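Local coordinates for particle-associated glycoside hydrolase (Acinetobacter phage Fri1, PDB 6C72), which probably degrades the capsular polysaccharide of its Acinetobacter baumannii host as a trimeric tailspike depolymerase during virus entry, at residues E293-Y298 with A326-E331. Residues are numbered along the deposited sequence; the frame is centred on the assembly and turned at random.
Sequences ELTWVY and ASAGAE
Trp296 and Ala330 meet where loops of two successive coils of the tailspike's parallel beta-helix stack: the loop of 293-298 leads into strand 300-302, and that of 326-331 leads into the parallel neighbour, strand 333-336. The apolar part is a CH-pi contact. Ala330 CB sits over one face of the indole, 3.3 Å from the centroid of the six-membered ring of Trp296 and almost on its normal. Trp296 CG lies between its own backbone N and carbonyl carbon (chi1 45°), which turns the ring across to the second loop. Ser327 CB approaches the pyrrole end obliquely, 3.4 Å from Trp296 NE1, while Glu331 O lies at the benzo edge, near the ring plane. Farther along, Thr295 CG2 lies against the carbonyl O of Ala328, with Ala328 CB a little farther off.

Between the backbones there is one direct hydrogen bond. Glu331 N donates to Val297 O over 2.9 Å, nearly straight at hydrogen (166°) though tilted from the carbonyl plane. Beside it, the CA-H of Tyr298 points at Glu331 O. The type II turn from Ser327 to Ala330, closed by Ala330 N to Ser327 O and with Gly329 at positive phi, presents the carbonyls of Ala328 and Gly329 to two bridging waters. One water donates to Trp296 O and Ala328 O; the other donates to Val297 O and Gly329 O, so Val297 O is gripped twice.

Ser327 OG adds a further tie between the loops, hydrogen-bonding to Pro292 O, just before Glu293. The extended Glu331 chain leads outward, carrying its carboxylate past the Tyr298 ring, the two planes 33° apart. Arg362 forms a salt bridge with Glu331 OE1, which also bonds to Thr333, and Thr387 holds OE2; with these partners the carboxylate is probably held in place, Glu331 OE1 lying 3.5 Å from Tyr298 CE1.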
loop_
_atom_site.group_PDB
_atom_site.type_symbol
_atom_site.label_atom_id
_atom_site.label_comp_id
_atom_site.label_asym_id
_atom_site.label_seq_id
_atom_site.Cartn_x
_atom_site.Cartn_y
_atom_site.Cartn_z
ATOM N N GLU A 293 -18.543 -19.859 26.746
ATOM C CA GLU A 293 -18.410 -20.448 28.070
ATOM C C GLU A 293 -16.995 -20.310 28.618
ATOM O O GLU A 293 -16.814 -20.297 29.839
ATOM C CB GLU A 293 -18.822 -21.924 28.029
ATOM C CG GLU A 293 -17.884 -22.825 27.219
ATOM C CD GLU A 293 -18.073 -22.747 25.689
ATOM O OE1 GLU A 293 -18.879 -21.930 25.184
ATOM O OE2 GLU A 293 -17.405 -23.541 24.985
ATOM N N LEU A 294 -15.996 -20.173 27.745
ATOM C CA LEU A 294 -14.614 -19.942 28.162
ATOM C C LEU A 294 -14.400 -18.437 28.186
ATOM O O LEU A 294 -13.939 -17.829 27.213
ATOM C CB LEU A 294 -13.655 -20.634 27.208
ATOM C CG LEU A 294 -13.795 -22.154 27.102
ATOM C CD1 LEU A 294 -12.910 -22.636 25.947
ATOM C CD2 LEU A 294 -13.390 -22.826 28.420
ATOM N N THR A 295 -14.710 -17.838 29.333
ATOM C CA THR A 295 -14.729 -16.384 29.449
ATOM C C THR A 295 -13.348 -15.792 29.165
ATOM O O THR A 295 -12.315 -16.381 29.493
ATOM C CB THR A 295 -15.224 -15.992 30.837
ATOM O OG1 THR A 295 -14.375 -16.587 31.832
ATOM C CG2 THR A 295 -16.649 -16.505 31.026
ATOM N N TRP A 296 -13.340 -14.603 28.563
ATOM C CA TRP A 296 -12.106 -13.990 28.085
ATOM C C TRP A 296 -12.174 -12.469 28.272
ATOM O O TRP A 296 -13.169 -11.919 28.755
ATOM C CB TRP A 296 -11.839 -14.380 26.625
ATOM C CG TRP A 296 -13.054 -14.283 25.743
ATOM C CD1 TRP A 296 -14.003 -15.244 25.527
ATOM C CD2 TRP A 296 -13.484 -13.122 25.017
ATOM N NE1 TRP A 296 -14.973 -14.767 24.670
ATOM C CE2 TRP A 296 -14.681 -13.467 24.346
ATOM C CE3 TRP A 296 -12.958 -11.838 24.846
ATOM C CZ2 TRP A 296 -15.363 -12.568 23.522
ATOM C CZ3 TRP A 296 -13.635 -10.950 24.025
ATOM C CH2 TRP A 296 -14.831 -11.315 23.380
ATOM N N VAL A 297 -11.100 -11.780 27.888
ATOM C CA VAL A 297 -10.960 -10.356 28.201
ATOM C C VAL A 297 -11.216 -9.494 26.968
ATOM O O VAL A 297 -12.166 -8.701 26.941
ATOM C CB VAL A 297 -9.570 -10.061 28.800
ATOM C CG1 VAL A 297 -9.484 -8.601 29.269
ATOM C CG2 VAL A 297 -9.258 -11.050 29.938
ATOM N N TYR A 298 -10.373 -9.629 25.947
ATOM C CA TYR A 298 -10.551 -8.905 24.698
ATOM C C TYR A 298 -10.408 -9.863 23.523
ATOM O O TYR A 298 -10.049 -11.034 23.679
ATOM C CB TYR A 298 -9.539 -7.768 24.532
ATOM C CG TYR A 298 -9.411 -6.815 25.701
ATOM C CD1 TYR A 298 -10.512 -6.119 26.175
ATOM C CD2 TYR A 298 -8.166 -6.567 26.290
ATOM C CE1 TYR A 298 -10.401 -5.235 27.229
ATOM C CE2 TYR A 298 -8.035 -5.663 27.343
ATOM C CZ TYR A 298 -9.161 -5.005 27.802
ATOM O OH TYR A 298 -9.067 -4.111 28.834
ATOM N N ALA A 326 -20.849 -12.833 22.293
ATOM C CA ALA A 326 -20.931 -12.281 23.636
ATOM C C ALA A 326 -20.457 -13.313 24.654
ATOM O O ALA A 326 -20.705 -14.517 24.509
ATOM C CB ALA A 326 -22.365 -11.837 23.940
ATOM N N SER A 327 -19.717 -12.846 25.657
ATOM C CA SER A 327 -19.226 -13.712 26.719
ATOM C C SER A 327 -19.203 -12.949 28.037
ATOM O O SER A 327 -18.949 -11.742 28.055
ATOM C CB SER A 327 -17.836 -14.250 26.390
ATOM O OG SER A 327 -17.435 -15.198 27.358
ATOM N N ALA A 328 -19.485 -13.656 29.137
ATOM C CA ALA A 328 -19.579 -13.022 30.451
ATOM C C ALA A 328 -18.268 -12.331 30.834
ATOM O O ALA A 328 -17.223 -12.980 30.967
ATOM C CB ALA A 328 -19.965 -14.063 31.498
ATOM N N GLY A 329 -18.333 -11.008 31.031
ATOM C CA GLY A 329 -17.182 -10.204 31.381
ATOM C C GLY A 329 -16.295 -9.803 30.226
ATOM O O GLY A 329 -15.379 -8.994 30.423
ATOM N N ALA A 330 -16.538 -10.325 29.025
ATOM C CA ALA A 330 -15.688 -10.059 27.875
ATOM C C ALA A 330 -16.048 -8.749 27.192
ATOM O O ALA A 330 -17.217 -8.362 27.133
ATOM C CB ALA A 330 -15.794 -11.202 26.867
ATOM N N GLU A 331 -15.024 -8.066 26.687
ATOM C CA GLU A 331 -15.187 -6.894 25.834
ATOM C C GLU A 331 -14.717 -7.257 24.434
ATOM O O GLU A 331 -13.515 -7.513 24.239
ATOM C CB GLU A 331 -14.399 -5.697 26.367
ATOM C CG GLU A 331 -14.627 -4.439 25.562
ATOM C CD GLU A 331 -13.805 -3.250 26.066
ATOM O OE1 GLU A 331 -12.644 -3.088 25.621
ATOM O OE2 GLU A 331 -14.328 -2.490 26.915
HETATM O O HOH W 1 -14.063 -12.466 31.196
HETATM O O HOH W 2 -13.106 -7.711 29.435
#